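Local coordinates for protein ornithine carbamoyltransferase (Giardia intestinalis, PDB 3GRF) that probably catalyses transfer of the carbamoyl group between carbamoyl phosphate and ornithine, a reaction used in arginine degradation, at residues 140-145 with 185-190; 177-182 with 189-194; 204-209 with 222-227. All blocks are in the same frame, centred on the assembly; numbering follows the deposited sequence.

Contact 1: 140-145 with 185-190; sequences CDFMTI and LGMECH
Phe142, on helix 135-151, makes most of the helix side of this contact, with Ile145 adding a smaller share; Leu185 and Met187 are its partners. The apolar part is a CH-pi contact: Leu185 sends its CD1 branch over one face of the ring, 4.1 Å from the Phe142 ring centroid and 28° off the ring normal, with Phe142 CG the nearest atom. The second interaction is sulfur-aromatic. Met187 SD comes obliquely at the CD2-CE2 side of the ring and makes the closest approach of its side chain, 3.9 Å from Phe142 CE2. The ring reaches both partners because its CG is set anti to the carbonyl carbon (chi1 -63°).

The hydrogen bonds of the helix segment include two to Cys140 O, from Thr144 N and, at 2.9 Å and from above the carbonyl plane, from Thr144 OG1. Thr144 OG1 is also hydrogen-bonded to Asn309 of helix 303-322. In the other segment, Gly186, with positive phi, is the C-prime residue of a Schellman motif that ends helix 173-185 and leads into strand 188-192. The contact thus seats a helix of the kind that links the two domains in this family against the Rossmann-like ornithine-binding half.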
loop_
_atom_site.group_PDB
_atom_site.type_symbol
_atom_site.label_atom_id
_atom_site.label_comp_id
_atom_site.label_asym_id
_atom_site.label_seq_id
_atom_site.Cartn_x
_atom_site.Cartn_y
_atom_site.Cartn_z
ATOM N N CYS A 140 -15.184 -2.136 18.736
ATOM C CA CYS A 140 -13.991 -1.768 19.491
ATOM C C CYS A 140 -14.332 -1.399 20.901
ATOM O O CYS A 140 -13.816 -1.957 21.857
ATOM C CB CYS A 140 -13.329 -0.549 18.848
ATOM S SG CYS A 140 -11.814 -0.109 19.742
ATOM N N ASP A 141 -15.214 -0.421 21.025
ATOM C CA ASP A 141 -15.630 0.132 22.318
ATOM C C ASP A 141 -16.354 -0.844 23.242
ATOM O O ASP A 141 -15.989 -1.001 24.399
ATOM C CB ASP A 141 -16.493 1.340 22.039
ATOM C CG ASP A 141 -15.719 2.442 21.335
ATOM O OD1 ASP A 141 -16.333 3.354 20.725
ATOM O OD2 ASP A 141 -14.483 2.382 21.404
ATOM N N PHE A 142 -17.346 -1.557 22.730
ATOM C CA PHE A 142 -18.011 -2.528 23.599
ATOM C C PHE A 142 -17.105 -3.688 23.992
ATOM O O PHE A 142 -17.149 -4.165 25.122
ATOM C CB PHE A 142 -19.336 -2.970 22.995
ATOM C CG PHE A 142 -20.298 -1.851 22.863
ATOM C CD1 PHE A 142 -20.570 -1.293 21.608
ATOM C CD2 PHE A 142 -20.892 -1.291 23.999
ATOM C CE1 PHE A 142 -21.446 -0.257 21.487
ATOM C CE2 PHE A 142 -21.809 -0.226 23.873
ATOM C CZ PHE A 142 -22.061 0.281 22.610
ATOM N N MET A 143 -16.243 -4.099 23.078
ATOM C CA MET A 143 -15.150 -5.001 23.431
ATOM C C MET A 143 -14.250 -4.471 24.567
ATOM O O MET A 143 -13.887 -5.216 25.485
ATOM C CB MET A 143 -14.338 -5.316 22.205
ATOM C CG MET A 143 -13.085 -6.195 22.493
ATOM S SD MET A 143 -11.668 -5.781 21.364
ATOM C CE MET A 143 -10.433 -6.828 22.117
ATOM N N THR A 144 -13.890 -3.195 24.504
ATOM C CA THR A 144 -13.072 -2.543 25.523
ATOM C C THR A 144 -13.820 -2.498 26.850
ATOM O O THR A 144 -13.233 -2.756 27.908
ATOM C CB THR A 144 -12.682 -1.082 25.079
ATOM O OG1 THR A 144 -11.945 -1.132 23.846
ATOM C CG2 THR A 144 -11.876 -0.357 26.180
ATOM N N ILE A 145 -15.115 -2.164 26.797
ATOM C CA ILE A 145 -15.935 -2.155 28.003
ATOM C C ILE A 145 -15.957 -3.591 28.607
ATOM O O ILE A 145 -15.670 -3.754 29.789
ATOM C CB ILE A 145 -17.369 -1.603 27.725
ATOM C CG1 ILE A 145 -17.312 -0.084 27.500
ATOM C CG2 ILE A 145 -18.381 -1.916 28.864
ATOM C CD1 ILE A 145 -18.554 0.494 26.728
ATOM N N LEU A 185 -27.324 -4.338 23.124
ATOM C CA LEU A 185 -26.729 -5.050 24.255
ATOM C C LEU A 185 -27.534 -4.938 25.563
ATOM O O LEU A 185 -27.243 -5.642 26.523
ATOM C CB LEU A 185 -25.238 -4.644 24.448
ATOM C CG LEU A 185 -24.304 -5.113 23.308
ATOM C CD1 LEU A 185 -22.979 -4.397 23.446
ATOM C CD2 LEU A 185 -24.011 -6.676 23.336
ATOM N N GLY A 186 -28.554 -4.080 25.578
ATOM C CA GLY A 186 -29.476 -4.005 26.704
ATOM C C GLY A 186 -28.919 -3.156 27.822
ATOM O O GLY A 186 -29.163 -3.415 29.010
ATOM N N MET A 187 -28.198 -2.104 27.436
ATOM C CA MET A 187 -27.620 -1.175 28.386
ATOM C C MET A 187 -28.499 0.037 28.572
ATOM O O MET A 187 -29.207 0.494 27.656
ATOM C CB MET A 187 -26.213 -0.740 27.912
ATOM C CG MET A 187 -25.211 -1.869 27.910
ATOM S SD MET A 187 -23.749 -1.691 26.894
ATOM C CE MET A 187 -22.859 -0.522 27.948
ATOM N N GLU A 188 -28.431 0.567 29.783
ATOM C CA GLU A 188 -28.938 1.895 30.061
ATOM C C GLU A 188 -27.976 2.905 29.409
ATOM O O GLU A 188 -26.787 2.965 29.721
ATOM C CB GLU A 188 -29.059 2.088 31.569
ATOM C CG GLU A 188 -29.441 3.465 31.957
ATOM C CD GLU A 188 -30.747 3.514 32.693
ATOM O OE1 GLU A 188 -31.658 2.728 32.315
ATOM O OE2 GLU A 188 -30.868 4.346 33.632
ATOM N N CYS A 189 -28.471 3.633 28.429
ATOM C CA CYS A 189 -27.604 4.584 27.727
ATOM C C CYS A 189 -28.159 5.976 28.075
ATOM O O CYS A 189 -29.337 6.221 27.889
ATOM C CB CYS A 189 -27.645 4.297 26.221
ATOM S SG CYS A 189 -26.057 4.105 25.258
ATOM N N HIS A 190 -27.331 6.887 28.581
ATOM C CA HIS A 190 -27.781 8.288 28.839
ATOM C C HIS A 190 -27.086 9.185 27.817
ATOM O O HIS A 190 -25.862 9.158 27.703
ATOM C CB HIS A 190 -27.337 8.788 30.220
ATOM C CG HIS A 190 -27.952 8.081 31.382
ATOM N ND1 HIS A 190 -28.753 6.959 31.257
ATOM C CD2 HIS A 190 -27.888 8.354 32.707
ATOM C CE1 HIS A 190 -29.134 6.568 32.461
ATOM N NE2 HIS A 190 -28.620 7.395 33.357
#

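Contact 2: 177-182 with 189-194; sequences DLMRGC and CHVCCP
Cys182 and Cys189 are joined by a disulfide, SG to SG 2.1 Å, that ties helix 173-185 to the strand following it. Its chi3 of 59° is tighter than the usual right angle, bringing Cys182 CB and Cys189 CB to 3.6 Å. The first torsion of Cys189, -129°, lies well away from a staggered position, whereas Cys182 keeps its SG anti to the carbonyl carbon. Cys189 SG also lies beside the helix backbone, 3.9 Å from Leu178 O.

Two residues along the strand, Val191 adds an apolar contact: its CG2 branch meets the Met179 chain about at a right angle, 3.8 Å from Met179 CG, with Met179 SD only slightly farther away. Beyond this shell, Phe164 of strand 164-167 touches both cysteines, and Ile222 packs on Met179 and Cys189. On the helix itself, Arg180 NH1 forms a salt bridge to Asp177 OD1 at 2.8 Å, in the guanidinium plane but well above the carboxylate plane; Arg180 NE has a second partner in Glu208.

Set beside the apolar contact of Met179 with Val191, the cystine is therefore a buried, oxidised pair, a covalent staple across the short turn of a beta-alpha-beta unit.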
loop_
_atom_site.group_PDB
_atom_site.type_symbol
_atom_site.label_atom_id
_atom_site.label_comp_id
_atom_site.label_asym_id
_atom_site.label_seq_id
_atom_site.Cartn_x
_atom_site.Cartn_y
_atom_site.Cartn_z
ATOM N N ASP A 177 -24.365 5.533 16.712
ATOM C CA ASP A 177 -23.993 4.110 16.718
ATOM C C ASP A 177 -23.784 3.558 18.141
ATOM O O ASP A 177 -24.000 2.365 18.369
ATOM C CB ASP A 177 -22.769 3.885 15.790
ATOM C CG ASP A 177 -23.007 2.839 14.704
ATOM O OD1 ASP A 177 -24.127 2.320 14.525
ATOM O OD2 ASP A 177 -22.036 2.519 14.013
ATOM N N LEU A 178 -23.383 4.408 19.131
ATOM C CA LEU A 178 -23.250 3.986 20.569
ATOM C C LEU A 178 -24.657 3.686 21.108
ATOM O O LEU A 178 -24.850 2.671 21.783
ATOM C CB LEU A 178 -22.586 5.100 21.409
ATOM C CG LEU A 178 -21.175 4.923 22.014
ATOM C CD1 LEU A 178 -20.550 3.583 21.616
ATOM C CD2 LEU A 178 -20.261 6.073 21.582
ATOM N N MET A 179 -25.612 4.570 20.821
ATOM C CA MET A 179 -26.996 4.344 21.230
ATOM C C MET A 179 -27.499 3.013 20.690
ATOM O O MET A 179 -28.116 2.233 21.436
ATOM C CB MET A 179 -27.887 5.471 20.720
ATOM C CG MET A 179 -27.607 6.856 21.372
ATOM S SD MET A 179 -28.328 8.203 20.379
ATOM C CE MET A 179 -30.072 7.849 20.498
ATOM N N ARG A 180 -27.244 2.745 19.405
ATOM C CA ARG A 180 -27.605 1.437 18.804
ATOM C C ARG A 180 -26.915 0.248 19.491
ATOM O O ARG A 180 -27.547 -0.794 19.680
ATOM C CB ARG A 180 -27.324 1.392 17.291
ATOM C CG ARG A 180 -28.173 2.345 16.377
ATOM C CD ARG A 180 -27.551 2.434 14.971
ATOM N NE ARG A 180 -28.016 3.623 14.193
ATOM C CZ ARG A 180 -27.218 4.481 13.548
ATOM N NH1 ARG A 180 -25.903 4.339 13.590
ATOM N NH2 ARG A 180 -27.727 5.512 12.875
ATOM N N GLY A 181 -25.611 0.363 19.795
ATOM C CA GLY A 181 -24.879 -0.740 20.454
ATOM C C GLY A 181 -25.489 -1.031 21.821
ATOM O O GLY A 181 -25.743 -2.179 22.162
ATOM N N CYS A 182 -25.744 0.023 22.592
ATOM C CA CYS A 182 -26.356 -0.074 23.903
ATOM C C CYS A 182 -27.734 -0.733 23.773
ATOM O O CYS A 182 -28.057 -1.619 24.517
ATOM C CB CYS A 182 -26.589 1.314 24.509
ATOM S SG CYS A 182 -25.232 2.190 25.234
ATOM N N CYS A 189 -28.471 3.633 28.429
ATOM C CA CYS A 189 -27.604 4.584 27.727
ATOM C C CYS A 189 -28.159 5.976 28.075
ATOM O O CYS A 189 -29.337 6.221 27.889
ATOM C CB CYS A 189 -27.645 4.297 26.221
ATOM S SG CYS A 189 -26.057 4.105 25.258
ATOM N N HIS A 190 -27.331 6.887 28.581
ATOM C CA HIS A 190 -27.781 8.288 28.839
ATOM C C HIS A 190 -27.086 9.185 27.817
ATOM O O HIS A 190 -25.862 9.158 27.703
ATOM C CB HIS A 190 -27.337 8.788 30.220
ATOM C CG HIS A 190 -27.952 8.081 31.382
ATOM N ND1 HIS A 190 -28.753 6.959 31.257
ATOM C CD2 HIS A 190 -27.888 8.354 32.707
ATOM C CE1 HIS A 190 -29.134 6.568 32.461
ATOM N NE2 HIS A 190 -28.620 7.395 33.357
ATOM N N VAL A 191 -27.840 9.994 27.085
ATOM C CA VAL A 191 -27.214 10.909 26.150
ATOM C C VAL A 191 -27.249 12.309 26.709
ATOM O O VAL A 191 -28.332 12.868 26.940
ATOM C CB VAL A 191 -27.858 10.862 24.768
ATOM C CG1 VAL A 191 -27.150 11.838 23.851
ATOM C CG2 VAL A 191 -27.829 9.409 24.201
ATOM N N CYS A 192 -26.052 12.813 27.035
ATOM C CA CYS A 192 -25.955 14.112 27.739
ATOM C C CYS A 192 -25.597 15.217 26.778
ATOM O O CYS A 192 -24.452 15.394 26.398
ATOM C CB CYS A 192 -24.974 13.972 28.912
ATOM S SG CYS A 192 -25.403 12.651 30.096
ATOM N N CYS A 193 -26.588 15.970 26.382
ATOM C CA CYS A 193 -26.332 16.934 25.323
ATOM C C CYS A 193 -26.991 18.267 25.644
ATOM O O CYS A 193 -27.848 18.336 26.512
ATOM C CB CYS A 193 -26.835 16.413 23.986
ATOM S SG CYS A 193 -28.593 15.976 23.984
ATOM N N PRO A 194 -26.576 19.328 24.927
ATOM C CA PRO A 194 -27.239 20.616 25.054
ATOM C C PRO A 194 -28.682 20.556 24.574
ATOM O O PRO A 194 -28.980 20.071 23.475
ATOM C CB PRO A 194 -26.409 21.525 24.150
ATOM C CG PRO A 194 -25.073 20.833 23.970
ATOM C CD PRO A 194 -25.424 19.385 23.991
#

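Contact 3: 204-209 with 222-227; sequences EVIDEC and IKIFHD
Ile206 and Cys209 of helix 203-216 meet Ile222 and Ile224 through aliphatic carbons, and no flat group touches. The ring of Phe225 is turned from the helix and stacks with the ring of His190 on the neighbouring strand.

Ile206 and Ile224 reach toward each other tip to tip, CD1 to CD1 at 3.7 Å. Both have CG1 anti to the carbonyl carbon and an extended second torsion (162° in Ile206, 156° in Ile224), which carries the end methyls into the space between helix and strand. Ile222 bends instead at chi2 (-63°) and offers its flank: Ile222 CG1 lies 3.7 Å from Cys209 CB, and Ile222 CD1 4.0 Å from that same carbon. The methylene of the cysteine comes closest, with the sulfur a little farther off. A looser approach, 4.4 Å between Ile206 CG2 and Ile222 CG2, bridges the two pairs.

The helix runs roughly antiparallel to the strand, the axes of segments 204-209 and 222-225 approaching to 10.1 Å, as expected of a beta-alpha-beta crossover. Strand 221-225 is an outermost strand of the five-stranded parallel sheet within the chain, hydrogen-bonded to strand 188-192, while Val205 and Cys209 pack the helix against Met179 of helix 173-185.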
loop_
_atom_site.group_PDB
_atom_site.type_symbol
_atom_site.label_atom_id
_atom_site.label_comp_id
_atom_site.label_asym_id
_atom_site.label_seq_id
_atom_site.Cartn_x
_atom_site.Cartn_y
_atom_site.Cartn_z
ATOM N N GLU A 204 -35.185 9.790 14.464
ATOM C CA GLU A 204 -35.094 8.556 13.722
ATOM C C GLU A 204 -34.212 7.543 14.453
ATOM O O GLU A 204 -34.530 6.345 14.514
ATOM C CB GLU A 204 -34.677 8.820 12.259
ATOM C CG GLU A 204 -33.220 8.586 11.873
ATOM C CD GLU A 204 -33.064 7.998 10.470
ATOM O OE1 GLU A 204 -32.990 6.742 10.333
ATOM O OE2 GLU A 204 -33.006 8.793 9.500
ATOM N N VAL A 205 -33.150 8.053 15.068
ATOM C CA VAL A 205 -32.128 7.222 15.713
ATOM C C VAL A 205 -32.669 6.719 17.072
ATOM O O VAL A 205 -32.572 5.535 17.396
ATOM C CB VAL A 205 -30.762 7.992 15.813
ATOM C CG1 VAL A 205 -29.791 7.285 16.708
ATOM C CG2 VAL A 205 -30.162 8.220 14.407
ATOM N N ILE A 206 -33.295 7.607 17.835
ATOM C CA ILE A 206 -34.005 7.239 19.070
ATOM C C ILE A 206 -35.057 6.152 18.781
ATOM O O ILE A 206 -35.056 5.083 19.433
ATOM C CB ILE A 206 -34.657 8.473 19.726
ATOM C CG1 ILE A 206 -33.633 9.586 19.923
ATOM C CG2 ILE A 206 -35.266 8.112 21.073
ATOM C CD1 ILE A 206 -34.283 11.007 20.149
ATOM N N ASP A 207 -35.896 6.373 17.766
ATOM C CA ASP A 207 -36.912 5.378 17.342
ATOM C C ASP A 207 -36.336 4.005 16.975
ATOM O O ASP A 207 -36.834 2.967 17.434
ATOM C CB ASP A 207 -37.722 5.880 16.137
ATOM C CG ASP A 207 -38.605 7.077 16.470
ATOM O OD1 ASP A 207 -38.683 7.475 17.659
ATOM O OD2 ASP A 207 -39.227 7.617 15.535
ATOM N N GLU A 208 -35.302 3.992 16.137
ATOM C CA GLU A 208 -34.596 2.727 15.855
ATOM C C GLU A 208 -34.186 2.020 17.125
ATOM O O GLU A 208 -34.328 0.786 17.253
ATOM C CB GLU A 208 -33.353 2.952 14.987
ATOM C CG GLU A 208 -32.481 1.684 14.844
ATOM C CD GLU A 208 -31.406 1.808 13.782
ATOM O OE1 GLU A 208 -30.803 2.900 13.682
ATOM O OE2 GLU A 208 -31.155 0.813 13.064
ATOM N N CYS A 209 -33.621 2.777 18.055
ATOM C CA CYS A 209 -33.136 2.143 19.281
ATOM C C CYS A 209 -34.252 1.587 20.133
ATOM O O CYS A 209 -34.122 0.492 20.716
ATOM C CB CYS A 209 -32.272 3.083 20.113
ATOM S SG CYS A 209 -30.769 3.509 19.308
ATOM N N ILE A 222 -32.810 4.120 26.563
ATOM C CA ILE A 222 -32.230 5.361 26.041
ATOM C C ILE A 222 -32.827 6.522 26.829
ATOM O O ILE A 222 -34.054 6.670 26.857
ATOM C CB ILE A 222 -32.632 5.629 24.514
ATOM C CG1 ILE A 222 -32.128 4.553 23.546
ATOM C CG2 ILE A 222 -32.146 7.024 24.042
ATOM C CD1 ILE A 222 -30.611 4.421 23.446
ATOM N N LYS A 223 -31.974 7.370 27.422
ATOM C CA LYS A 223 -32.457 8.556 28.160
ATOM C C LYS A 223 -31.689 9.786 27.727
ATOM O O LYS A 223 -30.477 9.738 27.575
ATOM C CB LYS A 223 -32.320 8.369 29.682
ATOM C CG LYS A 223 -32.632 6.926 30.156
ATOM C CD LYS A 223 -32.677 6.787 31.680
ATOM C CE LYS A 223 -33.585 5.614 32.104
ATOM N NZ LYS A 223 -33.913 5.652 33.554
ATOM N N ILE A 224 -32.386 10.890 27.508
ATOM C CA ILE A 224 -31.695 12.099 27.061
ATOM C C ILE A 224 -31.666 13.118 28.192
ATOM O O ILE A 224 -32.717 13.540 28.689
ATOM C CB ILE A 224 -32.332 12.657 25.784
ATOM C CG1 ILE A 224 -32.056 11.679 24.630
ATOM C CG2 ILE A 224 -31.749 14.042 25.421
ATOM C CD1 ILE A 224 -33.041 11.775 23.507
ATOM N N PHE A 225 -30.459 13.460 28.631
ATOM C CA PHE A 225 -30.269 14.435 29.692
ATOM C C PHE A 225 -29.762 15.737 29.093
ATOM O O PHE A 225 -29.048 15.714 28.095
ATOM C CB PHE A 225 -29.272 13.908 30.719
ATOM C CG PHE A 225 -29.831 12.863 31.626
ATOM C CD1 PHE A 225 -29.966 11.553 31.191
ATOM C CD2 PHE A 225 -30.203 13.184 32.923
ATOM C CE1 PHE A 225 -30.465 10.556 32.047
ATOM C CE2 PHE A 225 -30.696 12.200 33.781
ATOM C CZ PHE A 225 -30.817 10.875 33.332
ATOM N N HIS A 226 -30.141 16.868 29.693
ATOM C CA HIS A 226 -29.580 18.159 29.276
ATOM C C HIS A 226 -28.691 18.819 30.343
ATOM O O HIS A 226 -28.496 20.031 30.343
ATOM C CB HIS A 226 -30.688 19.080 28.714
ATOM C CG HIS A 226 -31.296 18.555 27.444
ATOM N ND1 HIS A 226 -32.654 18.546 27.210
ATOM C CD2 HIS A 226 -30.726 17.985 26.357
ATOM C CE1 HIS A 226 -32.888 18.016 26.022
ATOM N NE2 HIS A 226 -31.733 17.660 25.489
ATOM N N ASP A 227 -28.153 17.967 31.224
ATOM C CA ASP A 227 -27.216 18.303 32.298
ATOM C C ASP A 227 -26.324 17.076 32.429
ATOM O O ASP A 227 -26.819 16.004 32.820
ATOM C CB ASP A 227 -27.994 18.562 33.607
ATOM C CG ASP A 227 -27.151 19.266 34.695
ATOM O OD1 ASP A 227 -27.120 20.520 34.723
ATOM O OD2 ASP A 227 -26.534 18.579 35.540
#

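Helix 135-151 is the first of the contacting elements along the chain, and contact 1 closes the longest loop, bringing it against the end of helix 173-185 and the turn leading into strand 188-192. Contact 2 opens inside that loop and ends on the same strand, overlapping contact 1 there; it closes a short turn between consecutive elements. Phe142 also packs on Leu178 and Gly181, so the two meet directly. Contact 3 follows in series, closing the next helix-strand connection. Its strand 221-225 pairs with strand 188-192 through Val191 N to Lys223 O and Phe225 N to Val191 O. Together they tie helix 135-151, which in this family links the two domains, to two successive beta-alpha-beta units.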